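Local coordinates for YesW protein (Bacillus subtilis, PDB 2ZUX) that cleaves type I rhamnogalacturonan of plant cell-wall pectin by endo-type elimination, needing calcium or manganese for activity, and releases oligosaccharide products, at residues Y178-V183 with W553-Y558; R267-I272 with I283-Y288; P501-D506 with L549-Q554. All blocks are in the same frame, centred on the assembly; numbering follows the deposited sequence.

Contact 1 (Y178-V183 with W553-Y558); sequences YTQFMV and WQNIAY. With CA (calcium ion), chain D; RAM (alpha-L-rhamnopyranose), chain M.
At a calcium site next to the substrate-binding pocket of this beta-propeller lyase, Q180 meets A557 and F181 meets N555. The 553-558 loop enters through a type I turn from W553 to I556, closed by the bond from I556 N to W553 O, and then presents two backbone carbonyls to the metal: N555 O at 2.3 Å and A557 O at 2.4 Å. Waters 2 and 3 also bind the calcium, and D116 and N559 complete its shell. The amide between those two carbonyl ligands is held by Q180, whose OE1 accepts the A557 N-H at 2.9 Å. The bond is fairly straight (155° at the hydrogen), but the donor stands 37° above the carbonyl plane and so misses a lone pair. A chain bent at chi2 brings OE1 round to the loop, while NE2 reaches back to A176 O and, weakly, to Y178 O; gripped at both ends, the amide has little freedom to turn. Beside it, the N555 side chain lies flat against one face of the F181 ring, the two planes 23° apart, with N555 CG 3.6 Å above the ring and displaced toward its rim. M182 makes the apolar part: its CE packs against I556 CG2 at 3.5 Å and lies 4.1 Å from W553 CA. Farther along the loop, Y558, a substrate-binding residue, brings its OH within 3.0 Å of rhamnose O2. Strand 182-184 pairs with strand 193-198 through M182 and A195; F181 also packs on strands 109-120 and 129-136, while Q180 and I556 rest against strand 268-273.

Contact 2 (R267-I272 with I283-Y288); sequences RFLAGI and IMTRGY
Backbone pairing between F268-G271 and I283-R286 defines the contact as an antiparallel beta hairpin, with strand axes 4.7 Å apart and running at 164° to each other. G271 and I283 form a hydrogen-bonded pair, with I283 N to G271 O at 2.8 Å. The L269 and T285 pair is lopsided: T285 N to L269 O measures 3.0 Å, whereas the return bond from L269 N to T285 O is weak at 3.4 Å. T285 OG1 crowds in beside L269 N and adds a second weak acceptor. At the open end G287 N bonds to R267 O; the backbone angles of G287 would jam a side chain against R286 O. Waters extend the ladder: water 4 joins R267 O, T285 OG1 and G287 O, and water 6 bridges L269 O and T285 O. Aromatic contacts come next. R267 CB sits over one face of the Y288 ring, 3.9 Å from its centroid, as a CH-pi contact, and R267 NE turns away to N263. R286 runs extended from CG to NE, with CG anti to the backbone N (chi1 -171°), which lays its guanidinium beside F268; F268 CZ sits 3.4 Å above that group, the planes inclined by 51°, and E229, D266 and V265 O hold the cation. Y288 OH bonds to H326, a calcium ligand, and meets water 5, which donates to F268 O. A leucine in place of Y288 would probably leave H326 ND1 and water 5 without their hydroxyl partner and R267 CB without its ring face. Apolar packing adds A270 CB on M284 CE at 3.7 Å. Strand 281-286 continues the sheet to 293-300, L269, I283, T285 and Y288 pack on strand 340-343, and A270 and I272 touch strand 182-184.

Contact 3 (P501-D506 with L549-Q554); sequences PTLQAD and LGIAWQ. With CA (calcium ion), chain E.
One side-chain amide, that of Q554, does the work of a neighbouring beta strand by bonding to both the N and the O of Q504. Q504 belongs to strand 503-505 of a sheet in the propeller domain, entered through a classic beta bulge in which T502 and L503 both face V516. Q554 OE1 accepts from Q504 N at 2.9 Å (165° at the hydrogen), and Q554 NE2 donates to Q504 O at 2.9 Å. In each bond the donor lies in the acceptor's carbonyl plane on a lone pair. Both Q504 N and Q504 O lie in or near the plane of the Q554 amide, and the two bonds fix the amide's rotation. Q554 gets there on an extended chain, CG opposite its own backbone N (chi1 -169°). OE1 also takes a bond from water 7 at 2.8 Å, and L503 CD1 packs against it. The side chain of Q504 itself runs elsewhere, to G455 O and E513. Alongside the polar pair, I551 of helix 549-553 points at the strand: its CD1 packs on A505 CB at 3.6 Å and comes within 3.3 Å of Q504 O. Helix and strand segments run almost exactly opposed, at 176°, with axes 9.1 Å apart; V119 of strand 109-120 meets both L503 and I551. Strand 503-505 leads directly into another metal site, where L508, D510, R512 and E514 also bind and D506 OD1 ligates the calcium at 2.4 Å.

How the contacts relate
W553 and Q554 are common to contacts 1 and 3, whose centres lie about 10 Å apart, so a single chain segment passes from the helix facing strand 503-505 into the calcium loop beside the rhamnose. Contact 2 lies within the chain loop closed by contact 1, their centres about 9 Å apart; I556 CD1 touches A270 O at 3.3 Å and M182 SD lies 3.6 Å from G271 CA. M182 also meets the helix, CE to A552 O at 3.2 Å. Contacts 2 and 3 are about 17 Å apart between centres, yet I272 O reaches L549 CD2 at 3.5 Å. R267's side chain comes within about 8 Å of a bound rhamnose.

Contact 1 (Y178-V183 with W553-Y558)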
loop_
_atom_site.group_PDB
_atom_site.type_symbol
_atom_site.label_atom_id
_atom_site.label_comp_id
_atom_site.label_asym_id
_atom_site.label_seq_id
_atom_site.Cartn_x
_atom_site.Cartn_y
_atom_site.Cartn_z
ATOM N N TYR A 178 -2.793 4.475 -14.906
ATOM C CA TYR A 178 -1.740 5.331 -15.450
ATOM C C TYR A 178 -0.644 5.602 -14.398
ATOM O O TYR A 178 0.248 4.778 -14.235
ATOM C CB TYR A 178 -2.353 6.595 -16.088
ATOM C CG TYR A 178 -3.208 6.273 -17.309
ATOM C CD1 TYR A 178 -2.616 6.046 -18.561
ATOM C CD2 TYR A 178 -4.597 6.147 -17.200
ATOM C CE1 TYR A 178 -3.388 5.734 -19.673
ATOM C CE2 TYR A 178 -5.386 5.833 -18.312
ATOM C CZ TYR A 178 -4.761 5.623 -19.535
ATOM O OH TYR A 178 -5.526 5.294 -20.639
ATOM N N THR A 179 -0.719 6.706 -13.655
ATOM C CA THR A 179 0.323 7.034 -12.675
ATOM C C THR A 179 0.317 6.053 -11.514
ATOM O O THR A 179 -0.714 5.851 -10.860
ATOM C CB THR A 179 0.147 8.463 -12.130
ATOM O OG1 THR A 179 0.257 9.393 -13.216
ATOM C CG2 THR A 179 1.201 8.795 -11.090
ATOM N N GLN A 180 1.493 5.469 -11.271
ATOM C CA GLN A 180 1.757 4.563 -10.156
ATOM C C GLN A 180 2.950 5.153 -9.410
ATOM O O GLN A 180 4.060 5.166 -9.934
ATOM C CB GLN A 180 2.073 3.155 -10.684
ATOM C CG GLN A 180 1.102 2.640 -11.750
ATOM C CD GLN A 180 -0.361 2.679 -11.328
ATOM O OE1 GLN A 180 -0.704 2.601 -10.145
ATOM N NE2 GLN A 180 -1.239 2.793 -12.318
ATOM N N PHE A 181 2.719 5.684 -8.214
ATOM C CA PHE A 181 3.755 6.472 -7.541
ATOM C C PHE A 181 4.381 5.764 -6.356
ATOM O O PHE A 181 3.692 5.253 -5.476
ATOM C CB PHE A 181 3.260 7.888 -7.198
ATOM C CG PHE A 181 2.081 7.939 -6.245
ATOM C CD1 PHE A 181 2.271 8.283 -4.913
ATOM C CD2 PHE A 181 0.781 7.684 -6.685
ATOM C CE1 PHE A 181 1.194 8.349 -4.033
ATOM C CE2 PHE A 181 -0.299 7.734 -5.800
ATOM C CZ PHE A 181 -0.088 8.064 -4.480
ATOM N N MET A 182 5.710 5.721 -6.366
ATOM C CA MET A 182 6.480 5.044 -5.336
ATOM C C MET A 182 7.107 6.055 -4.406
ATOM O O MET A 182 7.783 6.985 -4.846
ATOM C CB MET A 182 7.562 4.166 -5.965
ATOM C CG MET A 182 7.023 2.900 -6.618
ATOM S SD MET A 182 6.143 1.823 -5.458
ATOM C CE MET A 182 4.456 1.964 -6.054
ATOM N N VAL A 183 6.877 5.859 -3.117
ATOM C CA VAL A 183 7.447 6.731 -2.096
ATOM C C VAL A 183 8.341 5.879 -1.215
ATOM O O VAL A 183 7.877 4.925 -0.590
ATOM C CB VAL A 183 6.345 7.419 -1.251
ATOM C CG1 VAL A 183 6.969 8.379 -0.242
ATOM C CG2 VAL A 183 5.343 8.148 -2.153
ATOM N N TRP A 553 3.102 -0.164 -2.411
ATOM C CA TRP A 553 2.299 -0.450 -3.605
ATOM C C TRP A 553 0.790 -0.339 -3.405
ATOM O O TRP A 553 0.035 -0.589 -4.346
ATOM C CB TRP A 553 2.674 -1.773 -4.318
ATOM C CG TRP A 553 2.665 -3.053 -3.510
ATOM C CD1 TRP A 553 3.754 -3.849 -3.283
ATOM C CD2 TRP A 553 1.540 -3.735 -2.902
ATOM N NE1 TRP A 553 3.391 -4.952 -2.565
ATOM C CE2 TRP A 553 2.048 -4.902 -2.295
ATOM C CE3 TRP A 553 0.166 -3.450 -2.774
ATOM C CZ2 TRP A 553 1.239 -5.802 -1.594
ATOM C CZ3 TRP A 553 -0.637 -4.342 -2.058
ATOM C CH2 TRP A 553 -0.088 -5.499 -1.476
ATOM N N GLN A 554 0.338 0.065 -2.216
ATOM C CA GLN A 554 -1.109 0.101 -1.984
ATOM C C GLN A 554 -1.853 0.934 -3.030
ATOM O O GLN A 554 -2.931 0.542 -3.496
ATOM C CB GLN A 554 -1.463 0.587 -0.580
ATOM C CG GLN A 554 -2.939 0.358 -0.260
ATOM C CD GLN A 554 -3.257 0.651 1.185
ATOM O OE1 GLN A 554 -4.078 1.523 1.492
ATOM N NE2 GLN A 554 -2.595 -0.061 2.093
ATOM N N ASN A 555 -1.277 2.061 -3.427
ATOM C CA ASN A 555 -1.953 2.931 -4.390
ATOM C C ASN A 555 -2.118 2.318 -5.763
ATOM O O ASN A 555 -2.995 2.726 -6.509
ATOM C CB ASN A 555 -1.248 4.298 -4.515
ATOM C CG ASN A 555 0.109 4.213 -5.205
ATOM O OD1 ASN A 555 1.153 4.066 -4.544
ATOM N ND2 ASN A 555 0.119 4.373 -6.504
ATOM N N ILE A 556 -1.243 1.388 -6.133
ATOM C CA ILE A 556 -1.159 1.058 -7.545
ATOM C C ILE A 556 -2.428 0.413 -8.078
ATOM O O ILE A 556 -3.040 -0.460 -7.431
ATOM C CB ILE A 556 0.100 0.262 -7.925
ATOM C CG1 ILE A 556 -0.034 -1.207 -7.544
ATOM C CG2 ILE A 556 1.355 0.922 -7.344
ATOM C CD1 ILE A 556 1.130 -2.063 -8.010
ATOM N N ALA A 557 -2.814 0.891 -9.259
ATOM C CA ALA A 557 -3.959 0.366 -10.000
ATOM C C ALA A 557 -5.103 0.015 -9.043
ATOM O O ALA A 557 -5.602 0.910 -8.345
ATOM C CB ALA A 557 -3.535 -0.801 -10.897
ATOM N N TYR A 558 -5.554 -1.236 -9.002
ATOM C CA TYR A 558 -6.621 -1.597 -8.074
ATOM C C TYR A 558 -6.071 -1.962 -6.706
ATOM O O TYR A 558 -5.691 -3.107 -6.443
ATOM C CB TYR A 558 -7.513 -2.700 -8.646
ATOM C CG TYR A 558 -8.305 -2.290 -9.884
ATOM C CD1 TYR A 558 -8.481 -0.947 -10.235
ATOM C CD2 TYR A 558 -8.888 -3.257 -10.701
ATOM C CE1 TYR A 558 -9.220 -0.592 -11.372
ATOM C CE2 TYR A 558 -9.621 -2.903 -11.835
ATOM C CZ TYR A 558 -9.767 -1.564 -12.163
ATOM O OH TYR A 558 -10.477 -1.170 -13.275
HETATM CA CA CA D . -5.135 2.995 -7.304
HETATM C C1 RAM M . -11.926 2.749 -11.341
HETATM C C2 RAM M . -12.470 1.323 -11.271
HETATM C C3 RAM M . -13.817 1.280 -10.540
HETATM C C4 RAM M . -14.805 2.281 -11.144
HETATM C C5 RAM M . -14.170 3.673 -11.192
HETATM C C6 RAM M . -15.089 4.650 -11.915
HETATM O O1 RAM M . -11.477 3.161 -10.070
HETATM O O2 RAM M . -12.606 0.849 -12.595
HETATM O O3 RAM M . -14.366 -0.023 -10.575
HETATM O O4 RAM M . -16.010 2.276 -10.399
HETATM O O5 RAM M . -12.905 3.644 -11.850
HETATM O O HOH W 1 -1.735 5.357 -8.319
HETATM O O HOH W 2 -7.090 3.666 -8.335
HETATM O O HOH W 3 -3.990 3.989 -9.146
#

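Contact 2 (R267-I272 with I283-Y288)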
loop_
_atom_site.group_PDB
_atom_site.type_symbol
_atom_site.label_atom_id
_atom_site.label_comp_id
_atom_site.label_asym_id
_atom_site.label_seq_id
_atom_site.Cartn_x
_atom_site.Cartn_y
_atom_site.Cartn_z
ATOM N N ARG A 267 -1.018 -0.062 -19.348
ATOM C CA ARG A 267 -1.348 -0.786 -18.124
ATOM C C ARG A 267 -0.112 -0.861 -17.251
ATOM O O ARG A 267 0.755 -1.714 -17.451
ATOM C CB ARG A 267 -1.883 -2.182 -18.458
ATOM C CG ARG A 267 -3.223 -2.154 -19.196
ATOM C CD ARG A 267 -4.330 -1.648 -18.293
ATOM N NE ARG A 267 -5.622 -1.765 -18.954
ATOM C CZ ARG A 267 -6.779 -1.859 -18.313
ATOM N NH1 ARG A 267 -6.815 -1.869 -16.990
ATOM N NH2 ARG A 267 -7.908 -1.974 -19.004
ATOM N N PHE A 268 -0.018 0.050 -16.291
ATOM C CA PHE A 268 1.193 0.186 -15.481
ATOM C C PHE A 268 1.014 -0.349 -14.075
ATOM O O PHE A 268 -0.070 -0.239 -13.487
ATOM C CB PHE A 268 1.604 1.661 -15.395
ATOM C CG PHE A 268 1.922 2.276 -16.725
ATOM C CD1 PHE A 268 3.164 2.064 -17.317
ATOM C CD2 PHE A 268 0.975 3.033 -17.399
ATOM C CE1 PHE A 268 3.473 2.631 -18.557
ATOM C CE2 PHE A 268 1.264 3.602 -18.633
ATOM C CZ PHE A 268 2.509 3.387 -19.221
ATOM N N LEU A 269 2.105 -0.895 -13.538
ATOM C CA LEU A 269 2.242 -1.186 -12.108
ATOM C C LEU A 269 3.630 -0.732 -11.678
ATOM O O LEU A 269 4.458 -0.352 -12.512
ATOM C CB LEU A 269 2.025 -2.675 -11.804
ATOM C CG LEU A 269 0.708 -3.300 -12.262
ATOM C CD1 LEU A 269 0.789 -4.820 -12.151
ATOM C CD2 LEU A 269 -0.454 -2.733 -11.452
ATOM N N ALA A 270 3.879 -0.728 -10.375
ATOM C CA ALA A 270 5.181 -0.331 -9.861
ATOM C C ALA A 270 5.337 -0.894 -8.475
ATOM O O ALA A 270 4.354 -1.267 -7.825
ATOM C CB ALA A 270 5.330 1.203 -9.843
ATOM N N GLY A 271 6.578 -0.953 -8.007
ATOM C CA GLY A 271 6.847 -1.450 -6.678
ATOM C C GLY A 271 8.217 -1.074 -6.166
ATOM O O GLY A 271 9.067 -0.591 -6.919
ATOM N N ILE A 272 8.402 -1.286 -4.868
ATOM C CA ILE A 272 9.722 -1.275 -4.238
ATOM C C ILE A 272 10.059 -2.712 -3.853
ATOM O O ILE A 272 9.240 -3.404 -3.255
ATOM C CB ILE A 272 9.731 -0.396 -2.972
ATOM C CG1 ILE A 272 9.377 1.069 -3.292
ATOM C CG2 ILE A 272 11.071 -0.502 -2.251
ATOM C CD1 ILE A 272 10.356 1.818 -4.186
ATOM N N ILE A 283 10.754 -0.884 -9.098
ATOM C CA ILE A 283 10.239 -1.700 -10.196
ATOM C C ILE A 283 9.183 -0.903 -10.958
ATOM O O ILE A 283 8.255 -0.376 -10.349
ATOM C CB ILE A 283 9.572 -2.993 -9.671
ATOM C CG1 ILE A 283 10.486 -3.706 -8.657
ATOM C CG2 ILE A 283 9.136 -3.896 -10.839
ATOM C CD1 ILE A 283 11.822 -4.176 -9.221
ATOM N N MET A 284 9.335 -0.799 -12.280
ATOM C CA MET A 284 8.304 -0.229 -13.151
ATOM C C MET A 284 7.888 -1.321 -14.123
ATOM O O MET A 284 8.749 -1.963 -14.744
ATOM C CB MET A 284 8.839 0.967 -13.944
ATOM C CG MET A 284 9.124 2.199 -13.109
ATOM S SD MET A 284 7.582 3.053 -12.603
ATOM C CE MET A 284 8.066 3.453 -10.944
ATOM N N THR A 285 6.581 -1.536 -14.258
ATOM C CA THR A 285 6.073 -2.542 -15.183
ATOM C C THR A 285 5.110 -1.947 -16.200
ATOM O O THR A 285 4.521 -0.870 -15.987
ATOM C CB THR A 285 5.385 -3.722 -14.459
ATOM O OG1 THR A 285 4.056 -3.354 -14.078
ATOM C CG2 THR A 285 6.143 -4.105 -13.208
ATOM N N ARG A 286 4.934 -2.655 -17.305
ATOM C CA ARG A 286 4.051 -2.195 -18.369
ATOM C C ARG A 286 3.464 -3.410 -19.036
ATOM O O ARG A 286 4.195 -4.338 -19.395
ATOM C CB ARG A 286 4.824 -1.349 -19.385
ATOM C CG ARG A 286 3.959 -0.636 -20.421
ATOM C CD ARG A 286 4.775 0.321 -21.255
ATOM N NE ARG A 286 3.916 1.333 -21.861
ATOM C CZ ARG A 286 4.318 2.550 -22.215
ATOM N NH1 ARG A 286 5.590 2.910 -22.074
ATOM N NH2 ARG A 286 3.433 3.407 -22.721
ATOM N N GLY A 287 2.149 -3.401 -19.201
ATOM C CA GLY A 287 1.436 -4.512 -19.808
ATOM C C GLY A 287 1.077 -5.611 -18.829
ATOM O O GLY A 287 1.773 -5.843 -17.835
ATOM N N TYR A 288 -0.015 -6.302 -19.130
ATOM C CA TYR A 288 -0.292 -7.584 -18.498
ATOM C C TYR A 288 -1.249 -8.481 -19.252
ATOM O O TYR A 288 -1.155 -9.695 -19.125
ATOM C CB TYR A 288 -0.686 -7.489 -17.020
ATOM C CG TYR A 288 -1.561 -6.343 -16.590
ATOM C CD1 TYR A 288 -2.930 -6.329 -16.858
ATOM C CD2 TYR A 288 -1.025 -5.304 -15.828
ATOM C CE1 TYR A 288 -3.732 -5.276 -16.422
ATOM C CE2 TYR A 288 -1.817 -4.257 -15.380
ATOM C CZ TYR A 288 -3.168 -4.252 -15.680
ATOM O OH TYR A 288 -3.947 -3.208 -15.236
HETATM O O HOH W 4 2.144 -3.754 -15.927
HETATM O O HOH W 5 -2.658 -1.108 -14.307
HETATM O O HOH W 6 5.177 1.485 -14.536
#

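Contact 3 (P501-D506 with L549-Q554)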
loop_
_atom_site.group_PDB
_atom_site.type_symbol
_atom_site.label_atom_id
_atom_site.label_comp_id
_atom_site.label_asym_id
_atom_site.label_seq_id
_atom_site.Cartn_x
_atom_site.Cartn_y
_atom_site.Cartn_z
ATOM N N PRO A 501 -9.972 3.123 0.790
ATOM C CA PRO A 501 -9.582 4.274 1.582
ATOM C C PRO A 501 -8.422 4.991 0.895
ATOM O O PRO A 501 -7.691 4.374 0.109
ATOM C CB PRO A 501 -9.111 3.642 2.892
ATOM C CG PRO A 501 -8.563 2.316 2.477
ATOM C CD PRO A 501 -9.501 1.855 1.383
ATOM N N THR A 502 -8.237 6.267 1.191
ATOM C CA THR A 502 -7.052 6.962 0.717
ATOM C C THR A 502 -5.787 6.192 1.121
ATOM O O THR A 502 -4.875 6.052 0.305
ATOM C CB THR A 502 -7.080 8.451 1.153
ATOM O OG1 THR A 502 -7.901 9.170 0.220
ATOM C CG2 THR A 502 -5.712 9.091 1.155
ATOM N N LEU A 503 -5.753 5.646 2.336
ATOM C CA LEU A 503 -4.653 4.773 2.741
ATOM C C LEU A 503 -5.051 3.988 3.967
ATOM O O LEU A 503 -5.741 4.520 4.837
ATOM C CB LEU A 503 -3.378 5.575 3.044
ATOM C CG LEU A 503 -2.094 4.782 3.343
ATOM C CD1 LEU A 503 -1.653 3.931 2.156
ATOM C CD2 LEU A 503 -0.987 5.717 3.799
ATOM N N GLN A 504 -4.639 2.726 4.025
ATOM C CA GLN A 504 -4.686 1.948 5.262
ATOM C C GLN A 504 -3.262 1.535 5.601
ATOM O O GLN A 504 -2.583 0.928 4.772
ATOM C CB GLN A 504 -5.551 0.705 5.100
ATOM C CG GLN A 504 -5.570 -0.200 6.324
ATOM C CD GLN A 504 -6.303 -1.491 6.041
ATOM O OE1 GLN A 504 -7.507 -1.482 5.735
ATOM N NE2 GLN A 504 -5.579 -2.610 6.105
ATOM N N ALA A 505 -2.788 1.872 6.802
ATOM C CA ALA A 505 -1.420 1.540 7.202
ATOM C C ALA A 505 -1.265 1.754 8.688
ATOM O O ALA A 505 -1.872 2.671 9.257
ATOM C CB ALA A 505 -0.414 2.418 6.467
ATOM N N ASP A 506 -0.423 0.939 9.313
ATOM C CA ASP A 506 0.018 1.243 10.680
ATOM C C ASP A 506 1.011 2.398 10.631
ATOM O O ASP A 506 2.225 2.187 10.509
ATOM C CB ASP A 506 0.659 0.029 11.343
ATOM C CG ASP A 506 1.232 0.350 12.706
ATOM O OD1 ASP A 506 0.799 1.352 13.327
ATOM O OD2 ASP A 506 2.111 -0.401 13.154
ATOM N N LEU A 549 6.463 -2.932 2.244
ATOM C CA LEU A 549 6.422 -2.906 0.787
ATOM C C LEU A 549 4.988 -2.853 0.269
ATOM O O LEU A 549 4.733 -2.208 -0.743
ATOM C CB LEU A 549 7.195 -4.085 0.183
ATOM C CG LEU A 549 8.674 -4.127 0.596
ATOM C CD1 LEU A 549 9.352 -5.327 -0.047
ATOM C CD2 LEU A 549 9.402 -2.844 0.231
ATOM N N GLY A 550 4.068 -3.517 0.967
ATOM C CA GLY A 550 2.638 -3.423 0.650
ATOM C C GLY A 550 2.087 -2.009 0.751
ATOM O O GLY A 550 1.263 -1.592 -0.077
ATOM N N ILE A 551 2.564 -1.251 1.731
ATOM C CA ILE A 551 2.125 0.139 1.851
ATOM C C ILE A 551 2.639 0.933 0.649
ATOM O O ILE A 551 1.905 1.741 0.077
ATOM C CB ILE A 551 2.547 0.769 3.193
ATOM C CG1 ILE A 551 1.948 -0.026 4.365
ATOM C CG2 ILE A 551 2.136 2.240 3.242
ATOM C CD1 ILE A 551 0.451 -0.324 4.260
ATOM N N ALA A 552 3.871 0.664 0.221
ATOM C CA ALA A 552 4.396 1.351 -0.955
ATOM C C ALA A 552 3.579 1.073 -2.219
ATOM O O ALA A 552 3.381 1.985 -3.014
ATOM C CB ALA A 552 5.873 1.023 -1.173
ATOM N N TRP A 553 3.102 -0.164 -2.411
ATOM C CA TRP A 553 2.299 -0.450 -3.605
ATOM C C TRP A 553 0.790 -0.339 -3.405
ATOM O O TRP A 553 0.035 -0.589 -4.346
ATOM C CB TRP A 553 2.674 -1.773 -4.318
ATOM C CG TRP A 553 2.665 -3.053 -3.510
ATOM C CD1 TRP A 553 3.754 -3.849 -3.283
ATOM C CD2 TRP A 553 1.540 -3.735 -2.902
ATOM N NE1 TRP A 553 3.391 -4.952 -2.565
ATOM C CE2 TRP A 553 2.048 -4.902 -2.295
ATOM C CE3 TRP A 553 0.166 -3.450 -2.774
ATOM C CZ2 TRP A 553 1.239 -5.802 -1.594
ATOM C CZ3 TRP A 553 -0.637 -4.342 -2.058
ATOM C CH2 TRP A 553 -0.088 -5.499 -1.476
ATOM N N GLN A 554 0.338 0.065 -2.216
ATOM C CA GLN A 554 -1.109 0.101 -1.984
ATOM C C GLN A 554 -1.853 0.934 -3.030
ATOM O O GLN A 554 -2.931 0.542 -3.496
ATOM C CB GLN A 554 -1.463 0.587 -0.580
ATOM C CG GLN A 554 -2.939 0.358 -0.260
ATOM C CD GLN A 554 -3.257 0.651 1.185
ATOM O OE1 GLN A 554 -4.078 1.523 1.492
ATOM N NE2 GLN A 554 -2.595 -0.061 2.093
HETATM CA CA CA E . -1.177 1.917 14.568
HETATM O O HOH W 7 -5.641 2.562 -0.524
HETATM O O HOH W 8 -2.531 1.711 16.590
#